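Local structure of transcription regulator (Haloarcula marismortui ATCC 43049, 3CRJ) at residues A63-L66 with D67-L70; Q15-E18 with I19-T23; Y54-T57 with K58-L62; Y119-A122 with F123-F127; Q101-P104 with D105-A109. The protein probably acts as a TetR-family transcriptional repressor that binds regulatory DNA through a helix-turn-helix domain. All blocks are in the same frame, centred on the assembly; numbering follows the deposited sequence.

Contact 1: residues A63-L66 with D67-L70; sequences AAFL and DYLL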
loop_
_atom_site.group_PDB
_atom_site.type_symbol
_atom_site.label_atom_id
_atom_site.label_comp_id
_atom_site.label_asym_id
_atom_site.label_seq_id
_atom_site.Cartn_x
_atom_site.Cartn_y
_atom_site.Cartn_z
ATOM N N ALA A 63 -0.202 6.485 18.407
ATOM C CA ALA A 63 0.366 5.165 18.626
ATOM C C ALA A 63 -0.672 4.368 19.398
ATOM O O ALA A 63 -1.009 3.244 19.015
ATOM C CB ALA A 63 1.674 5.238 19.382
ATOM N N ALA A 64 -1.204 4.983 20.456
ATOM C CA ALA A 64 -2.314 4.408 21.233
ATOM C C ALA A 64 -3.514 4.043 20.336
ATOM O O ALA A 64 -4.070 2.948 20.464
ATOM C CB ALA A 64 -2.730 5.348 22.343
ATOM N N PHE A 65 -3.872 4.942 19.409
ATOM C CA PHE A 65 -4.995 4.725 18.504
ATOM C C PHE A 65 -4.755 3.535 17.582
ATOM O O PHE A 65 -5.684 2.780 17.284
ATOM C CB PHE A 65 -5.328 5.981 17.689
ATOM C CG PHE A 65 -6.557 5.832 16.819
ATOM C CD1 PHE A 65 -7.838 5.864 17.379
ATOM C CD2 PHE A 65 -6.439 5.640 15.447
ATOM C CE1 PHE A 65 -8.977 5.711 16.577
ATOM C CE2 PHE A 65 -7.582 5.485 14.633
ATOM C CZ PHE A 65 -8.847 5.518 15.207
ATOM N N LEU A 66 -3.522 3.351 17.126
ATOM C CA LEU A 66 -3.219 2.124 16.415
ATOM C C LEU A 66 -3.462 0.899 17.320
ATOM O O LEU A 66 -4.202 -0.023 16.938
ATOM C CB LEU A 66 -1.817 2.165 15.814
ATOM C CG LEU A 66 -1.724 3.144 14.625
ATOM C CD1 LEU A 66 -0.293 3.326 14.145
ATOM C CD2 LEU A 66 -2.605 2.723 13.486
ATOM N N ASP A 67 -2.905 0.923 18.534
ATOM C CA ASP A 67 -3.084 -0.180 19.497
ATOM C C ASP A 67 -4.551 -0.486 19.704
ATOM O O ASP A 67 -4.954 -1.654 19.795
ATOM C CB ASP A 67 -2.443 0.146 20.843
ATOM C CG ASP A 67 -0.941 0.306 20.748
ATOM O OD1 ASP A 67 -0.381 0.988 21.632
ATOM O OD2 ASP A 67 -0.321 -0.244 19.792
ATOM N N TYR A 68 -5.334 0.590 19.753
ATOM C CA TYR A 68 -6.776 0.511 19.859
ATOM C C TYR A 68 -7.398 -0.209 18.666
ATOM O O TYR A 68 -8.202 -1.101 18.861
ATOM C CB TYR A 68 -7.349 1.913 20.060
ATOM C CG TYR A 68 -8.830 2.052 19.904
ATOM C CD1 TYR A 68 -9.690 1.782 20.962
ATOM C CD2 TYR A 68 -9.377 2.509 18.702
ATOM C CE1 TYR A 68 -11.080 1.946 20.815
ATOM C CE2 TYR A 68 -10.746 2.662 18.532
ATOM C CZ TYR A 68 -11.603 2.383 19.587
ATOM O OH TYR A 68 -12.969 2.546 19.421
ATOM N N LEU A 69 -7.027 0.154 17.445
ATOM C CA LEU A 69 -7.615 -0.501 16.284
ATOM C C LEU A 69 -7.241 -1.983 16.239
ATOM O O LEU A 69 -8.043 -2.815 15.817
ATOM C CB LEU A 69 -7.221 0.182 14.973
ATOM C CG LEU A 69 -7.591 1.650 14.763
ATOM C CD1 LEU A 69 -7.168 2.150 13.373
ATOM C CD2 LEU A 69 -9.081 1.904 14.985
ATOM N N LEU A 70 -6.036 -2.323 16.686
ATOM C CA LEU A 70 -5.635 -3.717 16.709
ATOM C C LEU A 70 -6.500 -4.521 17.688
ATOM O O LEU A 70 -6.883 -5.642 17.384
ATOM C CB LEU A 70 -4.133 -3.868 17.015
ATOM C CG LEU A 70 -3.535 -5.283 16.973
ATOM C CD1 LEU A 70 -3.742 -5.873 15.587
ATOM C CD2 LEU A 70 -2.053 -5.319 17.381
#

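Contact 2: residues Q15-E18 with I19-T23; sequences QTEE and IMQAT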
loop_
_atom_site.group_PDB
_atom_site.type_symbol
_atom_site.label_atom_id
_atom_site.label_comp_id
_atom_site.label_asym_id
_atom_site.label_seq_id
_atom_site.Cartn_x
_atom_site.Cartn_y
_atom_site.Cartn_z
ATOM N N GLN A 15 -12.064 7.102 30.092
ATOM C CA GLN A 15 -11.522 8.283 29.414
ATOM C C GLN A 15 -10.724 7.946 28.159
ATOM O O GLN A 15 -10.829 8.631 27.143
ATOM C CB GLN A 15 -10.619 9.059 30.373
ATOM C CG GLN A 15 -11.214 10.321 30.968
ATOM C CD GLN A 15 -12.547 10.079 31.622
ATOM O OE1 GLN A 15 -13.581 10.037 30.950
ATOM N NE2 GLN A 15 -12.538 9.933 32.940
ATOM N N THR A 16 -9.900 6.911 28.260
ATOM C CA THR A 16 -9.097 6.420 27.154
ATOM C C THR A 16 -10.019 6.083 25.967
ATOM O O THR A 16 -9.847 6.619 24.867
ATOM C CB THR A 16 -8.256 5.201 27.633
ATOM O OG1 THR A 16 -7.465 5.590 28.764
ATOM C CG2 THR A 16 -7.338 4.675 26.550
ATOM N N GLU A 17 -11.018 5.237 26.219
ATOM C CA GLU A 17 -12.018 4.829 25.231
ATOM C C GLU A 17 -12.779 5.997 24.585
ATOM O O GLU A 17 -12.861 6.090 23.357
ATOM C CB GLU A 17 -13.002 3.866 25.878
ATOM C CG GLU A 17 -12.680 2.401 25.672
ATOM C CD GLU A 17 -13.613 1.754 24.661
ATOM O OE1 GLU A 17 -13.959 2.420 23.668
ATOM O OE2 GLU A 17 -14.014 0.587 24.866
ATOM N N GLU A 18 -13.339 6.879 25.411
ATOM C CA GLU A 18 -13.986 8.090 24.920
ATOM C C GLU A 18 -13.018 8.916 24.088
ATOM O O GLU A 18 -13.421 9.498 23.074
ATOM C CB GLU A 18 -14.469 8.961 26.075
ATOM C CG GLU A 18 -15.876 8.732 26.553
ATOM C CD GLU A 18 -16.325 9.874 27.438
ATOM O OE1 GLU A 18 -16.627 10.952 26.889
ATOM O OE2 GLU A 18 -16.358 9.717 28.676
ATOM N N ILE A 19 -11.752 8.975 24.521
ATOM C CA ILE A 19 -10.716 9.676 23.745
ATOM C C ILE A 19 -10.349 8.950 22.448
ATOM O O ILE A 19 -10.189 9.597 21.419
ATOM C CB ILE A 19 -9.454 10.041 24.574
ATOM C CG1 ILE A 19 -9.769 11.181 25.565
ATOM C CG2 ILE A 19 -8.325 10.474 23.649
ATOM C CD1 ILE A 19 -8.616 11.563 26.515
HETATM N N MSE A 20 -10.225 7.620 22.490
HETATM C CA MSE A 20 -9.989 6.867 21.262
HETATM C C MSE A 20 -11.114 7.122 20.260
HETATM O O MSE A 20 -10.867 7.402 19.103
HETATM C CB MSE A 20 -9.829 5.380 21.536
HETATM C CG MSE A 20 -8.522 4.988 22.255
HETATM SE SE MSE A 20 -6.816 5.663 21.494
HETATM C CE MSE A 20 -6.775 7.488 22.177
ATOM N N GLN A 21 -12.354 7.069 20.725
ATOM C CA GLN A 21 -13.499 7.359 19.863
ATOM C C GLN A 21 -13.449 8.758 19.240
ATOM O O GLN A 21 -13.633 8.908 18.040
ATOM C CB GLN A 21 -14.798 7.109 20.613
ATOM C CG GLN A 21 -15.111 5.645 20.730
ATOM C CD GLN A 21 -15.929 5.322 21.951
ATOM O OE1 GLN A 21 -15.504 4.541 22.794
ATOM N NE2 GLN A 21 -17.108 5.924 22.062
ATOM N N ALA A 22 -13.173 9.768 20.048
ATOM C CA ALA A 22 -12.995 11.122 19.540
ATOM C C ALA A 22 -11.957 11.100 18.433
ATOM O O ALA A 22 -12.176 11.677 17.360
ATOM C CB ALA A 22 -12.557 12.059 20.639
ATOM N N THR A 23 -10.838 10.418 18.695
ATOM C CA THR A 23 -9.741 10.295 17.737
ATOM C C THR A 23 -10.234 9.738 16.413
ATOM O O THR A 23 -10.102 10.399 15.370
ATOM C CB THR A 23 -8.631 9.431 18.297
ATOM O OG1 THR A 23 -8.423 9.805 19.653
ATOM C CG2 THR A 23 -7.341 9.648 17.521
#

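Contact 3: residues Y54-T57 with K58-L62; sequences YYDT and KDDLL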
loop_
_atom_site.group_PDB
_atom_site.type_symbol
_atom_site.label_atom_id
_atom_site.label_comp_id
_atom_site.label_asym_id
_atom_site.label_seq_id
_atom_site.Cartn_x
_atom_site.Cartn_y
_atom_site.Cartn_z
ATOM N N TYR A 54 -3.567 12.373 29.346
ATOM C CA TYR A 54 -3.226 11.003 28.991
ATOM C C TYR A 54 -2.138 10.898 27.941
ATOM O O TYR A 54 -1.348 9.960 27.960
ATOM C CB TYR A 54 -4.472 10.252 28.530
ATOM C CG TYR A 54 -5.517 10.167 29.609
ATOM C CD1 TYR A 54 -5.412 9.223 30.629
ATOM C CD2 TYR A 54 -6.600 11.038 29.625
ATOM C CE1 TYR A 54 -6.362 9.140 31.630
ATOM C CE2 TYR A 54 -7.555 10.969 30.619
ATOM C CZ TYR A 54 -7.430 10.013 31.624
ATOM O OH TYR A 54 -8.374 9.940 32.631
ATOM N N TYR A 55 -2.109 11.851 27.017
ATOM C CA TYR A 55 -1.132 11.855 25.938
ATOM C C TYR A 55 -0.482 13.229 25.787
ATOM O O TYR A 55 -1.156 14.264 25.887
ATOM C CB TYR A 55 -1.797 11.423 24.639
ATOM C CG TYR A 55 -2.668 10.203 24.812
ATOM C CD1 TYR A 55 -2.105 8.934 24.966
ATOM C CD2 TYR A 55 -4.051 10.319 24.837
ATOM C CE1 TYR A 55 -2.892 7.819 25.138
ATOM C CE2 TYR A 55 -4.854 9.205 25.005
ATOM C CZ TYR A 55 -4.264 7.962 25.158
ATOM O OH TYR A 55 -5.056 6.862 25.328
ATOM N N ASP A 56 0.823 13.232 25.540
ATOM C CA ASP A 56 1.587 14.469 25.487
ATOM C C ASP A 56 1.686 14.994 24.063
ATOM O O ASP A 56 1.905 16.186 23.843
ATOM C CB ASP A 56 2.974 14.224 26.073
ATOM C CG ASP A 56 3.015 12.957 26.921
ATOM O OD1 ASP A 56 3.542 13.009 28.065
ATOM O OD2 ASP A 56 2.481 11.911 26.433
ATOM N N THR A 57 1.497 14.100 23.100
ATOM C CA THR A 57 1.696 14.409 21.708
ATOM C C THR A 57 0.599 13.801 20.885
ATOM O O THR A 57 0.011 12.782 21.271
ATOM C CB THR A 57 3.003 13.806 21.247
ATOM O OG1 THR A 57 4.040 14.304 22.090
ATOM C CG2 THR A 57 3.314 14.185 19.798
ATOM N N LYS A 58 0.307 14.459 19.763
ATOM C CA LYS A 58 -0.401 13.856 18.635
ATOM C C LYS A 58 0.141 12.443 18.385
ATOM O O LYS A 58 -0.635 11.491 18.326
ATOM C CB LYS A 58 -0.227 14.733 17.382
ATOM C CG LYS A 58 -1.056 14.339 16.160
ATOM C CD LYS A 58 -0.870 15.358 15.068
ATOM C CE LYS A 58 -1.107 14.779 13.681
ATOM N NZ LYS A 58 -0.345 15.508 12.607
ATOM N N ASP A 59 1.461 12.312 18.279
ATOM C CA ASP A 59 2.107 11.030 17.994
ATOM C C ASP A 59 1.929 9.966 19.074
ATOM O O ASP A 59 1.699 8.798 18.754
ATOM C CB ASP A 59 3.596 11.216 17.678
ATOM C CG ASP A 59 3.833 11.740 16.272
ATOM O OD1 ASP A 59 5.028 11.898 15.910
ATOM O OD2 ASP A 59 2.836 11.981 15.528
ATOM N N ASP A 60 2.041 10.345 20.341
ATOM C CA ASP A 60 1.774 9.389 21.405
ATOM C C ASP A 60 0.347 8.890 21.273
ATOM O O ASP A 60 0.066 7.698 21.384
ATOM C CB ASP A 60 1.926 10.049 22.772
ATOM C CG ASP A 60 3.359 10.410 23.100
ATOM O OD1 ASP A 60 4.132 10.686 22.153
ATOM O OD2 ASP A 60 3.694 10.437 24.311
ATOM N N LEU A 61 -0.550 9.838 21.013
ATOM C CA LEU A 61 -1.972 9.583 20.979
ATOM C C LEU A 61 -2.318 8.621 19.855
ATOM O O LEU A 61 -3.119 7.712 20.043
ATOM C CB LEU A 61 -2.724 10.899 20.833
ATOM C CG LEU A 61 -4.226 10.826 21.076
ATOM C CD1 LEU A 61 -4.698 12.143 21.617
ATOM C CD2 LEU A 61 -4.982 10.453 19.804
ATOM N N LEU A 62 -1.694 8.803 18.700
ATOM C CA LEU A 62 -1.969 7.948 17.559
ATOM C C LEU A 62 -1.285 6.586 17.645
ATOM O O LEU A 62 -1.728 5.619 17.027
ATOM C CB LEU A 62 -1.607 8.670 16.268
ATOM C CG LEU A 62 -2.482 9.871 15.896
ATOM C CD1 LEU A 62 -1.910 10.558 14.675
ATOM C CD2 LEU A 62 -3.949 9.454 15.646
#

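Contact 4: residues Y119-A122 with F123-F127; sequences YKEA and FSDRF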
loop_
_atom_site.group_PDB
_atom_site.type_symbol
_atom_site.label_atom_id
_atom_site.label_comp_id
_atom_site.label_asym_id
_atom_site.label_seq_id
_atom_site.Cartn_x
_atom_site.Cartn_y
_atom_site.Cartn_z
ATOM N N TYR A 119 9.755 7.226 9.384
ATOM C CA TYR A 119 10.250 8.394 10.107
ATOM C C TYR A 119 9.894 8.333 11.571
ATOM O O TYR A 119 10.322 9.183 12.346
ATOM C CB TYR A 119 9.717 9.707 9.516
ATOM C CG TYR A 119 10.001 9.919 8.052
ATOM C CD1 TYR A 119 9.042 10.490 7.213
ATOM C CD2 TYR A 119 11.221 9.552 7.497
ATOM C CE1 TYR A 119 9.299 10.689 5.845
ATOM C CE2 TYR A 119 11.487 9.744 6.136
ATOM C CZ TYR A 119 10.522 10.310 5.313
ATOM O OH TYR A 119 10.799 10.494 3.968
ATOM N N LYS A 120 9.099 7.337 11.943
ATOM C CA LYS A 120 8.532 7.253 13.283
ATOM C C LYS A 120 8.488 5.797 13.711
ATOM O O LYS A 120 7.703 4.998 13.183
ATOM C CB LYS A 120 7.119 7.852 13.318
ATOM C CG LYS A 120 6.882 9.015 12.345
ATOM C CD LYS A 120 5.903 10.010 12.951
ATOM C CE LYS A 120 5.701 11.259 12.112
ATOM N NZ LYS A 120 4.712 12.128 12.811
ATOM N N GLU A 121 9.347 5.456 14.661
ATOM C CA GLU A 121 9.387 4.121 15.243
ATOM C C GLU A 121 8.066 3.664 15.855
ATOM O O GLU A 121 7.648 2.524 15.640
ATOM C CB GLU A 121 10.457 4.064 16.312
ATOM C CG GLU A 121 11.699 3.346 15.901
ATOM C CD GLU A 121 12.613 3.168 17.082
ATOM O OE1 GLU A 121 12.511 2.113 17.751
ATOM O OE2 GLU A 121 13.396 4.100 17.370
ATOM N N ALA A 122 7.418 4.545 16.616
ATOM C CA ALA A 122 6.193 4.185 17.310
ATOM C C ALA A 122 5.138 3.689 16.335
ATOM O O ALA A 122 4.396 2.755 16.661
ATOM C CB ALA A 122 5.675 5.345 18.113
ATOM N N PHE A 123 5.081 4.292 15.141
ATOM C CA PHE A 123 4.137 3.859 14.111
ATOM C C PHE A 123 4.621 2.559 13.467
ATOM O O PHE A 123 3.854 1.593 13.292
ATOM C CB PHE A 123 3.957 4.939 13.015
ATOM C CG PHE A 123 3.176 6.182 13.443
ATOM C CD1 PHE A 123 2.803 6.405 14.775
ATOM C CD2 PHE A 123 2.849 7.153 12.492
ATOM C CE1 PHE A 123 2.108 7.568 15.146
ATOM C CE2 PHE A 123 2.145 8.315 12.852
ATOM C CZ PHE A 123 1.782 8.517 14.181
ATOM N N SER A 124 5.898 2.549 13.095
ATOM C CA SER A 124 6.521 1.385 12.482
ATOM C C SER A 124 6.365 0.147 13.358
ATOM O O SER A 124 5.847 -0.875 12.887
ATOM C CB SER A 124 7.993 1.647 12.206
ATOM O OG SER A 124 8.527 0.577 11.454
ATOM N N ASP A 125 6.792 0.237 14.619
ATOM C CA ASP A 125 6.555 -0.845 15.586
ATOM C C ASP A 125 5.115 -1.363 15.552
ATOM O O ASP A 125 4.880 -2.576 15.625
ATOM C CB ASP A 125 6.859 -0.388 17.017
ATOM C CG ASP A 125 8.325 -0.088 17.248
ATOM O OD1 ASP A 125 9.161 -0.558 16.453
ATOM O OD2 ASP A 125 8.650 0.623 18.230
ATOM N N ARG A 126 4.173 -0.422 15.432
ATOM C CA ARG A 126 2.741 -0.646 15.612
ATOM C C ARG A 126 2.132 -1.353 14.426
ATOM O O ARG A 126 1.250 -2.207 14.587
ATOM C CB ARG A 126 2.038 0.697 15.774
ATOM C CG ARG A 126 1.467 1.031 17.137
ATOM C CD ARG A 126 2.221 0.397 18.234
ATOM N NE ARG A 126 2.052 1.131 19.481
ATOM C CZ ARG A 126 2.985 1.925 20.005
ATOM N NH1 ARG A 126 4.141 2.099 19.378
ATOM N NH2 ARG A 126 2.769 2.534 21.162
ATOM N N PHE A 127 2.578 -0.957 13.237
ATOM C CA PHE A 127 2.124 -1.546 11.994
ATOM C C PHE A 127 2.731 -2.920 11.786
ATOM O O PHE A 127 2.138 -3.764 11.116
ATOM C CB PHE A 127 2.538 -0.670 10.812
ATOM C CG PHE A 127 1.690 0.564 10.614
ATOM C CD1 PHE A 127 0.326 0.463 10.372
ATOM C CD2 PHE A 127 2.281 1.828 10.609
ATOM C CE1 PHE A 127 -0.445 1.605 10.192
ATOM C CE2 PHE A 127 1.510 2.986 10.415
ATOM C CZ PHE A 127 0.151 2.872 10.209
#

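Contact 5: residues Q101-P104 with D105-A109; sequences QENP and DLSVA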
loop_
_atom_site.group_PDB
_atom_site.type_symbol
_atom_site.label_atom_id
_atom_site.label_comp_id
_atom_site.label_asym_id
_atom_site.label_seq_id
_atom_site.Cartn_x
_atom_site.Cartn_y
_atom_site.Cartn_z
ATOM N N GLN A 101 -14.770 -2.564 3.808
ATOM C CA GLN A 101 -15.518 -1.876 2.750
ATOM C C GLN A 101 -16.515 -0.858 3.318
ATOM O O GLN A 101 -17.317 -0.308 2.552
ATOM C CB GLN A 101 -16.171 -2.865 1.761
ATOM C CG GLN A 101 -15.151 -3.491 0.773
ATOM C CD GLN A 101 -15.629 -4.772 0.071
ATOM O OE1 GLN A 101 -16.640 -4.781 -0.631
ATOM N NE2 GLN A 101 -14.869 -5.845 0.227
ATOM N N GLU A 102 -16.445 -0.611 4.649
ATOM C CA GLU A 102 -17.165 0.511 5.347
ATOM C C GLU A 102 -16.321 1.471 6.259
ATOM O O GLU A 102 -16.884 2.149 7.130
ATOM C CB GLU A 102 -18.375 -0.012 6.128
ATOM C CG GLU A 102 -19.476 -0.591 5.273
ATOM C CD GLU A 102 -19.036 -1.851 4.560
ATOM O OE1 GLU A 102 -18.318 -2.666 5.178
ATOM O OE2 GLU A 102 -19.382 -2.021 3.371
ATOM N N ASN A 103 -14.998 1.530 6.064
ATOM C CA ASN A 103 -14.152 2.499 6.782
ATOM C C ASN A 103 -13.315 3.441 5.861
ATOM O O ASN A 103 -12.305 4.022 6.278
ATOM C CB ASN A 103 -13.290 1.796 7.858
ATOM C CG ASN A 103 -11.863 1.447 7.371
ATOM O OD1 ASN A 103 -11.662 0.866 6.295
ATOM N ND2 ASN A 103 -10.870 1.801 8.183
ATOM N N PRO A 104 -13.777 3.661 4.627
ATOM C CA PRO A 104 -12.912 4.330 3.662
ATOM C C PRO A 104 -12.268 5.656 4.122
ATOM O O PRO A 104 -11.195 6.018 3.621
ATOM C CB PRO A 104 -13.850 4.584 2.472
ATOM C CG PRO A 104 -14.920 3.561 2.615
ATOM C CD PRO A 104 -15.111 3.368 4.071
ATOM N N ASP A 105 -12.906 6.387 5.033
ATOM C CA ASP A 105 -12.363 7.701 5.452
ATOM C C ASP A 105 -11.251 7.541 6.491
ATOM O O ASP A 105 -10.230 8.269 6.454
ATOM C CB ASP A 105 -13.465 8.665 5.914
ATOM C CG ASP A 105 -14.044 9.496 4.760
ATOM O OD1 ASP A 105 -13.343 9.682 3.729
ATOM O OD2 ASP A 105 -15.200 9.974 4.890
ATOM N N LEU A 106 -11.424 6.565 7.383
ATOM C CA LEU A 106 -10.293 6.107 8.164
ATOM C C LEU A 106 -9.131 5.615 7.278
ATOM O O LEU A 106 -7.962 5.796 7.591
ATOM C CB LEU A 106 -10.717 5.025 9.133
ATOM C CG LEU A 106 -9.800 5.070 10.342
ATOM C CD1 LEU A 106 -9.790 6.470 10.921
ATOM C CD2 LEU A 106 -10.238 4.069 11.371
ATOM N N SER A 107 -9.464 5.020 6.151
ATOM C CA SER A 107 -8.453 4.464 5.268
ATOM C C SER A 107 -7.411 5.447 4.713
ATOM O O SER A 107 -6.219 5.117 4.706
ATOM C CB SER A 107 -9.107 3.628 4.185
ATOM O OG SER A 107 -9.569 2.434 4.805
ATOM N N VAL A 108 -7.849 6.637 4.283
ATOM C CA VAL A 108 -6.940 7.720 3.877
ATOM C C VAL A 108 -5.948 8.031 5.005
ATOM O O VAL A 108 -4.737 8.023 4.794
ATOM C CB VAL A 108 -7.724 9.005 3.530
ATOM C CG1 VAL A 108 -6.806 10.222 3.409
ATOM C CG2 VAL A 108 -8.596 8.801 2.278
ATOM N N ALA A 109 -6.470 8.258 6.206
ATOM C CA ALA A 109 -5.637 8.542 7.376
ATOM C C ALA A 109 -4.576 7.482 7.630
ATOM O O ALA A 109 -3.416 7.821 7.870
ATOM C CB ALA A 109 -6.486 8.722 8.605
#

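Contact 1: residues A63-L66 with D67-L70
Helix 58-78, which in the TetR fold runs from the DNA-binding region into the C-terminal domain, carries a small apolar cluster made by Phe-65, Tyr-68 and Leu-69 along one of its sides. The CG of Leu-69, one turn on, sits over a face of the Phe-65 ring, 4.2 Å from the ring centroid, in a CH-pi contact. Both methyls approach that same face, Leu-69 CD1 by Phe-65 CE2 (3.6 Å) and Leu-69 CD2 by Phe-65 CZ (3.6 Å). With CG anti to the backbone N (chi1 -175°), Phe-65 sends its ring outward and somewhat toward the following turn, where Leu-69 meets it. The rings of Phe-65 and Tyr-68 run nearly parallel, with planes 27° apart, but they are slid past each other, centroids 5.7 Å apart, and hardly overlap. They offer broad apolar surface to helix 12-30: Phe-65 to Thr-23, Tyr-24 and Leu-27, Tyr-68 to Met-20. Leu-66 and Leu-69 turn to helix 104-115. Ala-64 lets the selenium of Met-20 come against its backbone, and the methyl of Ala-63 lies against Arg-126. Asp-67 belongs to the polar side, where its OD2 forms a salt bridge with Arg-126 of helix 121-148. Beneath the side chains runs the regular alpha-helical bonding, in which Asp-67 N donates to Ala-63 O at 3.0 Å.

Contact 2: residues Q15-E18 with I19-T23
Met-20, a selenomethionine, lies one helical turn after Thr-16; its side chain starts beside Thr-16 O and then runs outward. Met-20 CB is 3.6 Å from Thr-16 O, and the same atom packs against the Tyr-68 ring. CG, anti to the carbonyl carbon (chi1 -71°), also passes Thr-16 O. The chain runs out to SE, which meets the backbone of Ala-64, and bends at the next two torsions curl CE back alongside, where it rests by the hydroxyl of Tyr-55. A long, flexible, apolar chain suits this place, since it can bend between Ala-64 and Tyr-68 of helix 58-78 and Tyr-55 of the loop. Ile-19 is beta-branched and keeps close to its own helix. Its CB and CG1 pass close by Gln-15 O, and the side chain also touches Tyr-44 and Tyr-54. Thr-23 satisfies its hydroxyl locally, OG1 donating to Ile-19 O. Thr-23 N gives to that same oxygen from the opposite face of the carbonyl plane, so one acceptor serves two donors. Thr-16 OG1 likewise bonds one turn back, to Phe-12 O. Helix 12-30, the first helix of the TetR-type DNA-binding region, turns Ile-19 and Ala-22 to helix 37-44 and Met-20 and Thr-23 to helix 58-78.

Contact 3: residues Y54-T57 with K58-L62
Tyr-55 lays a face of its ring over the backbone of Leu-61, whose CA lies 3.9 Å from Tyr-55 CG. The leucine side chain crosses the tyrosine at about a right angle, and its CD1 touches Tyr-55 CD2 at 3.8 Å. Leu-61 has CG anti to the backbone N (chi1 -168°), which carries its branch past the ring and inward to Ile-37 and Ile-40 of helix 37-44. A broad ring suits the loop side here, because it covers the first turn of a helix that begins only three residues later. That start is marked by Thr-57 at the N-cap position. Its carbonyl oxygen accepts from Leu-61 N at 3.0 Å, whereas its hydroxyl makes no capping bond; the methyl CG2, rather than OG1, is the side-chain atom turned to the amide of Asp-59. The solvent side is acidic. Asp-56 OD2 and Asp-60 OD2 stand only 2.9 Å apart, with the carboxylate planes 60° to each other. Two acceptors so near would repel if both were charged, and the exact spacing is doubtful at this resolution. The helix N-terminus probably helps to stabilise negative charge on Asp-60. Further out, Asp-59 OD1 is held by a salt bridge to Lys-120, and Lys-58 makes a cation-pi contact with Tyr-32. The whole is a loop-to-helix junction, the exit of the predicted helix-turn-helix (36-55) into helix 58-78, as in TetR-family repressors.

Contact 4: residues Y119-A122 with F123-F127
Lys-120 and Phe-123 lie side by side and point the same way, so that the lysine CD rests over one face of the phenylalanine ring, toward its rim, 4.1 Å from Phe-123 CE2. This is the close-packed side. The ring is buried against Leu-62 and Tyr-32, and the methylenes of the lysine lengthen the apolar surface before NZ leaves it to bond Tyr-32 OH beside its salt bridge with Asp-59. Lys-120 is also the N-cap residue of helix 121-148. Its carbonyl oxygen receives Ser-124 N at 3.0 Å, with an N-H...O angle of 169°, and a weak bond from Phe-123 N. Ala-122, with only a methyl, allows Arg-126 to fold back along the helix. The bend at chi2 (30°) returns the guanidinium so that Arg-126 NH1 reaches Ala-122 O at 2.8 Å, though the angle makes that bond weak; NE remains for Asp-67. The other side is looser and exposed. There Glu-121 OE1 and Asp-125 OD2 are 4.2 Å apart, with carboxylate planes 86° to one another and no bond between them. Ser-124 and Phe-127 turn to another border, where Met-176 of the second subunit packs on both. Glu-121 opens the helix and Asp-125 stands one turn on; the helix N-terminus would probably stabilise Glu-121 more, which may offset part of their repulsion.

Contact 5: residues Q101-P104 with D105-A109
With chi1 at -72°, Ser-107 holds its OG beside its own backbone N, and both atoms face back to the carbonyl of Asn-103, whose own chi1 of 96° turns CG toward Ser-107 and Leu-106. Ser-107 N donates to Asn-103 O at 3.0 Å, while Ser-107 OG reaches the same oxygen only weakly, at 3.5 Å. Ser-107 OG also lies 3.6 Å from Asn-103 CG, and Asn-103 CG lies 4.1 Å from Leu-106 CB, the asparagine side chain lying against the first turn. Pro-104 follows directly, and proline suits the first position of a helix because no amide hydrogen is needed there and its ring restricts phi. The next bond of the series is slack: Val-108 N to Pro-104 O measures 3.5 Å and is weak. Leu-106 is the buried member, reaching Tyr-24 and Leu-27 of helix 12-30, and Val-108 touches Tyr-119 of the second subunit. Asp-105 lies on the outer side of this turn, next to Arg-28, and an acid near the amino end of a helix is probably favourably placed. Asn-103 holds the N-cap position, though without a side-chain capping bond, and Pro-104 takes the first helical position, where proline is common, at the start of helix 104-115 of the C-terminal domain.

In the fold
Contact 1 is central to the set and touches each of the other four. Its centre lies about 11 Å from those of contacts 2, 3 and 4, and about 15 Å from that of contact 5. Contacts 2 and 3, in the DNA-binding region, touch each other with centres about 12 Å apart. Contact 3 also meets contact 4, between the DNA-binding region and the C-terminal domain, their centres about 13 Å apart. Contacts 2 and 4 do not touch; their nearest atoms are about 10 Å apart. Helix 58-78, shared by contacts 1 and 3, joins the DNA-binding region to the C-terminal domain, where contacts 4 and 5 adjoin the second subunit.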